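Local coordinates for Exo-beta-1,4-mannosidase (Rhizomucor miehei, PDB 4LYP), which hydrolyses terminal beta-1,4-linked mannose residues as a fungal family 5 glycoside hydrolase and also has transglycosylation activity, at residues 170-175 with 185-190; 215-218 with 223-226. All blocks are in the same frame, centred on the assembly; numbering follows the deposited sequence.

Contact 1: residues 170-175 with 185-190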
ATOM      1  N   GLN A 170      10.974  14.379 -20.071  1.00 20.07           N
ATOM      2  CA  GLN A 170      11.329  13.457 -19.055  1.00 16.79           C
ATOM      3  C   GLN A 170      11.948  14.108 -17.801  1.00 17.45           C
ATOM      4  O   GLN A 170      12.257  13.366 -16.823  1.00 17.97           O
ATOM      5  CB  GLN A 170      12.268  12.391 -19.671  1.00 16.64           C
ATOM      6  CG  GLN A 170      12.610  11.209 -18.706  1.00 14.53           C
ATOM      7  CD  GLN A 170      11.378  10.510 -18.167  1.00 12.23           C
ATOM      8  OE1 GLN A 170      10.558   9.964 -18.975  1.00 12.29           O
ATOM      9  NE2 GLN A 170      11.231  10.459 -16.841  1.00 11.71           N
ATOM     10  N   THR A 171      12.143  15.437 -17.773  1.00 16.98           N
ATOM     11  CA  THR A 171      12.709  16.102 -16.599  1.00 17.71           C
ATOM     12  C   THR A 171      11.629  16.374 -15.561  1.00 17.30           C
ATOM     13  O   THR A 171      11.035  17.398 -15.437  1.00 26.51           O
ATOM     14  CB  THR A 171      13.423  17.386 -17.000  1.00 21.93           C
ATOM     15  OG1 THR A 171      14.377  17.098 -18.030  1.00 24.01           O
ATOM     16  CG2 THR A 171      14.167  18.001 -15.822  1.00 24.32           C
ATOM     17  N   ILE A 172      11.396  15.380 -14.760  1.00 12.51           N
ATOM     18  CA  ILE A 172      10.321  15.472 -13.734  1.00 11.51           C
ATOM     19  C   ILE A 172      10.905  16.274 -12.557  1.00 10.25           C
ATOM     20  O   ILE A 172      12.013  15.967 -12.116  1.00 11.94           O
ATOM     21  CB  ILE A 172       9.924  14.067 -13.336  1.00  9.63           C
ATOM     22  CG1 ILE A 172       9.296  13.317 -14.507  1.00  9.73           C
ATOM     23  CG2 ILE A 172       8.989  14.057 -12.129  1.00 10.76           C
ATOM     24  CD1 ILE A 172       9.008  11.856 -14.172  1.00 10.67           C
ATOM     25  N   PRO A 173      10.133  17.201 -11.976  1.00 10.73           N
ATOM     26  CA  PRO A 173      10.669  18.000 -10.850  1.00 12.03           C
ATOM     27  C   PRO A 173      10.517  17.172  -9.555  1.00 11.16           C
ATOM     28  O   PRO A 173       9.639  17.447  -8.695  1.00 11.46           O
ATOM     29  CB  PRO A 173       9.735  19.219 -10.881  1.00 13.69           C
ATOM     30  CG  PRO A 173       8.407  18.683 -11.391  1.00 12.91           C
ATOM     31  CD  PRO A 173       8.845  17.729 -12.491  1.00 13.67           C
ATOM     32  N   TYR A 174      11.416  16.202  -9.371  1.00 11.47           N
ATOM     33  CA  TYR A 174      11.369  15.402  -8.158  1.00 12.18           C
ATOM     34  C   TYR A 174      11.568  16.334  -6.963  1.00 11.66           C
ATOM     35  O   TYR A 174      12.339  17.308  -7.002  1.00 13.66           O
ATOM     36  CB  TYR A 174      12.514  14.345  -8.183  1.00 12.23           C
ATOM     37  CG  TYR A 174      12.395  13.355  -9.306  1.00 10.02           C
ATOM     38  CD1 TYR A 174      11.207  12.568  -9.438  1.00 10.64           C
ATOM     39  CD2 TYR A 174      13.380  13.209 -10.288  1.00 10.57           C
ATOM     40  CE1 TYR A 174      11.081  11.654 -10.469  1.00  9.34           C
ATOM     41  CE2 TYR A 174      13.290  12.328 -11.338  1.00 10.19           C
ATOM     42  CZ  TYR A 174      12.115  11.544 -11.416  1.00  7.92           C
ATOM     43  OH  TYR A 174      11.954  10.631 -12.423  1.00  8.88           O
ATOM     44  N   PRO A 175      10.883  16.023  -5.847  1.00 11.09           N
ATOM     45  CA  PRO A 175      10.865  17.008  -4.667  1.00 14.23           C
ATOM     46  C   PRO A 175      12.094  16.796  -3.773  1.00 13.30           C
ATOM     47  O   PRO A 175      12.043  16.306  -2.670  1.00 16.74           O
ATOM     48  CB  PRO A 175       9.536  16.660  -3.982  1.00 15.19           C
ATOM     49  CG  PRO A 175       9.364  15.213  -4.275  1.00 15.09           C
ATOM     50  CD  PRO A 175       9.860  15.002  -5.699  1.00 11.23           C
ATOM     51  N   THR A 185       3.694  18.033  -6.776  1.00 12.21           N
ATOM     52  CA  THR A 185       2.287  17.716  -6.777  1.00 13.03           C
ATOM     53  C   THR A 185       1.559  18.389  -7.914  1.00 11.91           C
ATOM     54  O   THR A 185       0.768  17.767  -8.553  1.00 12.12           O
ATOM     55  CB  THR A 185       1.606  18.029  -5.406  1.00 14.42           C
ATOM     56  OG1 THR A 185       2.184  17.227  -4.386  1.00 18.60           O
ATOM     57  CG2 THR A 185       0.108  17.788  -5.419  1.00 15.31           C
ATOM     58  N   GLN A 186       1.825  19.664  -8.175  1.00 12.69           N
ATOM     59  CA  GLN A 186       1.132  20.356  -9.294  1.00 14.22           C
ATOM     60  C   GLN A 186       1.508  19.728 -10.616  1.00 12.19           C
ATOM     61  O   GLN A 186       0.667  19.589 -11.528  1.00 14.27           O
ATOM     62  CB  GLN A 186       1.537  21.862  -9.304  1.00 19.18           C
ATOM     63  CG  GLN A 186       0.880  22.668  -8.218  1.00 23.23           C
ATOM     64  CD  GLN A 186       0.810  24.147  -8.458  1.00 31.40           C
ATOM     65  OE1 GLN A 186       0.941  24.896  -7.529  1.00 43.45           O
ATOM     66  NE2 GLN A 186       0.505  24.581  -9.699  1.00 33.61           N
ATOM     67  N   PHE A 187       2.758  19.246 -10.738  1.00 11.99           N
ATOM     68  CA  PHE A 187       3.248  18.624 -11.969  1.00 12.78           C
ATOM     69  C   PHE A 187       2.466  17.305 -12.173  1.00 10.80           C
ATOM     70  O   PHE A 187       1.890  17.075 -13.252  1.00 12.25           O
ATOM     71  CB  PHE A 187       4.735  18.331 -11.876  1.00 11.24           C
ATOM     72  CG  PHE A 187       5.291  17.672 -13.091  1.00 11.48           C
ATOM     73  CD1 PHE A 187       5.295  16.277 -13.169  1.00 13.81           C
ATOM     74  CD2 PHE A 187       5.961  18.426 -14.072  1.00 15.22           C
ATOM     75  CE1 PHE A 187       5.806  15.599 -14.312  1.00 13.75           C
ATOM     76  CE2 PHE A 187       6.580  17.769 -15.130  1.00 16.74           C
ATOM     77  CZ  PHE A 187       6.467  16.353 -15.291  1.00 16.12           C
ATOM     78  N   ALA A 188       2.450  16.425 -11.170  1.00 10.55           N
ATOM     79  CA  ALA A 188       1.878  15.121 -11.301  1.00  9.28           C
ATOM     80  C   ALA A 188       0.340  15.161 -11.349  1.00  9.10           C
ATOM     81  O   ALA A 188      -0.287  14.309 -12.019  1.00  9.41           O
ATOM     82  CB  ALA A 188       2.332  14.233 -10.185  1.00  9.80           C
ATOM     83  N   ALA A 189      -0.286  16.121 -10.669  1.00  9.26           N
ATOM     84  CA  ALA A 189      -1.742  16.200 -10.654  1.00  8.79           C
ATOM     85  C   ALA A 189      -2.319  16.583 -12.006  1.00  8.33           C
ATOM     86  O   ALA A 189      -3.514  16.450 -12.211  1.00  9.35           O
ATOM     87  CB  ALA A 189      -2.226  17.140  -9.556  1.00 10.44           C
ATOM     88  N   ARG A 190      -1.486  17.081 -12.936  1.00  9.11           N
ATOM     89  CA  ARG A 190      -1.927  17.276 -14.320  1.00  9.71           C
ATOM     90  C   ARG A 190      -2.498  16.008 -14.893  1.00  8.49           C
ATOM     91  O   ARG A 190      -3.362  16.058 -15.791  1.00  9.64           O
ATOM     92  CB  ARG A 190      -0.804  17.796 -15.185  1.00 10.38           C
ATOM     93  CG  ARG A 190      -0.374  19.216 -14.790  1.00 12.27           C
ATOM     94  CD  ARG A 190       0.567  19.844 -15.777  1.00 15.85           C
ATOM     95  NE  ARG A 190       1.786  19.123 -15.748  1.00 14.61           N
ATOM     96  CZ  ARG A 190       2.820  19.313 -16.618  1.00 16.11           C
ATOM     97  NH1 ARG A 190       2.652  20.121 -17.661  1.00 17.68           N
ATOM     98  NH2 ARG A 190       3.980  18.642 -16.523  1.00 18.59           N
TER
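A proline-aromatic CH-pi contact fastens the loop that follows helix 158-167 to the side of helix 181-193, with Pro-173 set over the ring of Phe-187. Pro-173 CD lies 3.5 Å from the centroid of the Phe-187 ring and 17° off its normal, so a ring methylene, made electron-poor by its bond to nitrogen, faces the pi cloud. The neighbouring methylene continues the contact toward the root of the aromatic side chain: Pro-173 CG comes within 3.7 Å of Phe-187 CB. Phe-187 reaches the loop because its CG stands anti to the backbone N (chi1 179°), which sends the ring outward from the helix.

Ile-172 meets the same ring obliquely and more loosely, its CG2 4.2 Å from Phe-187 CE1. Its side chain also packs on Phe-184 and on Gln-161 and Ala-164, tying the loop to both flanking helices. On the face of Phe-187 opposite the proline, Arg-190 NH2 lies 3.0 Å above the ring plane, displaced toward the rim, with the guanidinium plane steeply tilted to the ring. The bond from Arg-190 NE to Phe-187 O, 3.2 Å long with an N-H...O angle of 170°, helps hold the guanidinium there; it lies in the guanidinium plane and uses a carbonyl lone pair.

No hydrogen bond joins the two segments. Pro-173 centres an inverse gamma turn, with Tyr-174 N bonded to Ile-172 O at 2.8 Å. The arrangement is that of a loop linking consecutive helices on the periphery of the TIM barrel, packed back onto the second helix by a proline-aromatic contact.

Contact 2: residues 215-218 with 223-226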
ATOM      1  N   ARG A 215      -4.046 -10.434 -17.051  1.00  9.19           N
ATOM      2  CA  ARG A 215      -2.806 -11.235 -17.018  1.00  8.68           C
ATOM      3  C   ARG A 215      -3.164 -12.693 -16.697  1.00  9.12           C
ATOM      4  O   ARG A 215      -3.899 -12.951 -15.742  1.00  9.39           O
ATOM      5  CB  ARG A 215      -1.925 -10.640 -15.874  1.00  9.21           C
ATOM      6  CG  ARG A 215      -0.642 -11.498 -15.572  1.00  8.44           C
ATOM      7  CD  ARG A 215       0.349 -11.495 -16.748  1.00  9.37           C
ATOM      8  NE  ARG A 215       1.558 -12.188 -16.304  1.00  8.48           N
ATOM      9  CZ  ARG A 215       2.701 -12.153 -16.998  1.00  7.88           C
ATOM     10  NH1 ARG A 215       2.788 -11.454 -18.157  1.00  9.68           N
ATOM     11  NH2 ARG A 215       3.771 -12.752 -16.511  1.00  9.31           N
ATOM     12  N   ARG A 216      -2.580 -13.611 -17.465  1.00  9.00           N
ATOM     13  CA  ARG A 216      -2.601 -15.003 -17.075  1.00  9.90           C
ATOM     14  C   ARG A 216      -1.419 -15.259 -16.185  1.00  9.94           C
ATOM     15  O   ARG A 216      -0.234 -15.083 -16.582  1.00 10.55           O
ATOM     16  CB  ARG A 216      -2.580 -15.903 -18.340  1.00 11.54           C
ATOM     17  CG  ARG A 216      -2.620 -17.376 -17.961  1.00 15.98           C
ATOM     18  CD  ARG A 216      -2.591 -18.188 -19.250  1.00 19.29           C
ATOM     19  NE  ARG A 216      -2.407 -19.613 -18.881  1.00 27.65           N
ATOM     20  CZ  ARG A 216      -1.247 -20.250 -18.552  1.00 23.26           C
ATOM     21  NH1 ARG A 216      -0.028 -19.648 -18.606  1.00 25.80           N
ATOM     22  NH2 ARG A 216      -1.337 -21.521 -18.147  1.00 33.64           N
ATOM     23  N   ASN A 217      -1.672 -15.721 -14.983  1.00  9.09           N
ATOM     24  CA  ASN A 217      -0.589 -16.075 -14.047  1.00  8.38           C
ATOM     25  C   ASN A 217       0.198 -17.207 -14.650  1.00  9.02           C
ATOM     26  O   ASN A 217      -0.362 -18.311 -14.858  1.00 10.30           O
ATOM     27  CB  ASN A 217      -1.227 -16.452 -12.703  1.00  8.78           C
ATOM     28  CG  ASN A 217      -0.194 -16.608 -11.619  1.00  8.53           C
ATOM     29  OD1 ASN A 217       0.752 -17.393 -11.796  1.00  9.56           O
ATOM     30  ND2 ASN A 217      -0.335 -15.871 -10.515  1.00  8.55           N
ATOM     31  N   THR A 218       1.481 -17.018 -14.937  1.00  8.74           N
ATOM     32  CA  THR A 218       2.245 -18.048 -15.621  1.00 10.02           C
ATOM     33  C   THR A 218       2.548 -19.247 -14.715  1.00 10.04           C
ATOM     34  O   THR A 218       2.957 -20.306 -15.210  1.00 11.93           O
ATOM     35  CB  THR A 218       3.589 -17.459 -16.143  1.00 10.85           C
ATOM     36  OG1 THR A 218       4.355 -16.941 -15.041  1.00 10.69           O
ATOM     37  CG2 THR A 218       3.388 -16.411 -17.219  1.00 11.69           C
ATOM     38  N   ILE A 223      -6.365 -16.372 -14.555  1.00  9.85           N
ATOM     39  CA  ILE A 223      -6.426 -14.994 -15.057  1.00  9.74           C
ATOM     40  C   ILE A 223      -6.667 -14.104 -13.838  1.00  8.63           C
ATOM     41  O   ILE A 223      -7.488 -14.419 -12.967  1.00  9.67           O
ATOM     42  CB  ILE A 223      -7.545 -14.830 -16.078  1.00 10.86           C
ATOM     43  CG1 ILE A 223      -7.366 -15.857 -17.222  1.00 13.59           C
ATOM     44  CG2 ILE A 223      -7.539 -13.376 -16.607  1.00 12.31           C
ATOM     45  CD1 ILE A 223      -6.161 -15.746 -17.966  1.00 20.42           C
ATOM     46  N   TYR A 224      -5.937 -12.964 -13.772  1.00  8.78           N
ATOM     47  CA  TYR A 224      -6.015 -12.174 -12.497  1.00  8.10           C
ATOM     48  C   TYR A 224      -7.443 -11.815 -12.099  1.00  7.95           C
ATOM     49  O   TYR A 224      -7.821 -11.889 -10.932  1.00  8.98           O
ATOM     50  CB  TYR A 224      -5.140 -10.931 -12.577  1.00  7.85           C
ATOM     51  CG  TYR A 224      -3.660 -11.134 -12.405  1.00  7.50           C
ATOM     52  CD1 TYR A 224      -2.997 -12.357 -12.617  1.00  8.41           C
ATOM     53  CD2 TYR A 224      -2.863 -10.027 -12.066  1.00  8.31           C
ATOM     54  CE1 TYR A 224      -1.603 -12.464 -12.479  1.00  8.24           C
ATOM     55  CE2 TYR A 224      -1.491 -10.104 -11.953  1.00  7.61           C
ATOM     56  CZ  TYR A 224      -0.857 -11.293 -12.172  1.00  8.27           C
ATOM     57  OH  TYR A 224       0.504 -11.353 -12.066  1.00  8.81           O
ATOM     58  N   LYS A 225      -8.254 -11.318 -13.076  1.00  8.41           N
ATOM     59  CA  LYS A 225      -9.622 -10.883 -12.783  1.00  9.10           C
ATOM     60  C   LYS A 225     -10.523 -12.031 -12.330  1.00  9.09           C
ATOM     61  O   LYS A 225     -11.608 -11.773 -11.811  1.00 10.52           O
ATOM     62  CB  LYS A 225     -10.254 -10.192 -13.962  1.00 11.04           C
ATOM     63  CG  LYS A 225     -10.468 -11.067 -15.199  1.00 10.77           C
ATOM     64  CD  LYS A 225     -10.912 -10.219 -16.423  1.00 11.76           C
ATOM     65  CE  LYS A 225     -11.275 -11.122 -17.566  1.00 14.30           C
ATOM     66  NZ  LYS A 225     -11.620 -10.283 -18.743  1.00 16.20           N
ATOM     67  N   GLU A 226     -10.077 -13.294 -12.466  1.00  9.40           N
ATOM     68  CA  GLU A 226     -10.816 -14.438 -11.964  1.00 10.41           C
ATOM     69  C   GLU A 226     -10.177 -15.038 -10.740  1.00  9.70           C
ATOM     70  O   GLU A 226     -10.618 -16.125 -10.290  1.00 11.07           O
ATOM     71  CB  GLU A 226     -10.898 -15.478 -13.129  1.00 11.60           C
ATOM     72  CG  GLU A 226     -11.672 -14.978 -14.316  1.00 14.65           C
ATOM     73  CD  GLU A 226     -13.129 -14.818 -13.983  1.00 18.65           C
ATOM     74  OE1 GLU A 226     -13.644 -15.487 -13.058  1.00 23.19           O
ATOM     75  OE2 GLU A 226     -13.784 -14.264 -14.811  1.00 28.77           O
TER
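Tyr-224 and Arg-215 bury the most surface, the tyrosine ring lying against the aliphatic base of the arginine. Arg-215 CB sits 3.6 Å from the centroid of the Tyr-224 ring and only 3° off the normal, a centred CH-pi contact, while Arg-215 CG comes to 3.4 Å from Tyr-224 CE1. A bend at chi2 (66°) lifts CD off the ring face, and the chain then runs on the way the phenol C-O bond points. Both polar ends converge on helix 125-140: Arg-215 makes salt bridges to Asp-132 and Glu-125, and Asp-132, which takes the arginine on one carboxylate oxygen, is hydrogen-bonded to Tyr-224 OH through the other, probably keeping the two side chains aligned.

The backbones meet through Tyr-224 N, which donates to Arg-215 O at 2.8 Å. Ile-223 CA adds a CA-H...O contact of 3.3 Å to Arg-215 O. With Arg-216 and Ile-223 paired in a single beta bridge, this closes the base of the loop between helix 197-213 and strand 230-234, an alpha-to-beta connection of the TIM barrel.

Ile-223, third in buried surface, crosses Arg-216 at about a right angle and rests CD1 3.6 Å from Arg-216 CB. At the edge of the tyrosine ring, Asn-217 CB approaches Tyr-224 CE1 at 4.0 Å, while its OD1 accepts from Val-219 N and Asn-220 N and ND2 donates to Asp-132 O.

How the contacts relate
Both contacts are partly buried and peripheral, each centred about 21 Å from the centre of the chain, and they share no element: their nearest atoms are about 23 Å apart. Contact 1 joins a loop between two helices to the second of them, whereas contact 2 closes one loop on itself before strand 230-234. Contact 1 buries 139 Å² without a hydrogen bond across its segments; contact 2 buries 281 Å² and adds a backbone bond and a beta bridge. In both a saturated carbon sits over an aromatic face, a proline methylene in contact 1 and an arginine CB in contact 2; only in contact 2 do the touching side chains also end in salt bridges and hydrogen bonds to another helix.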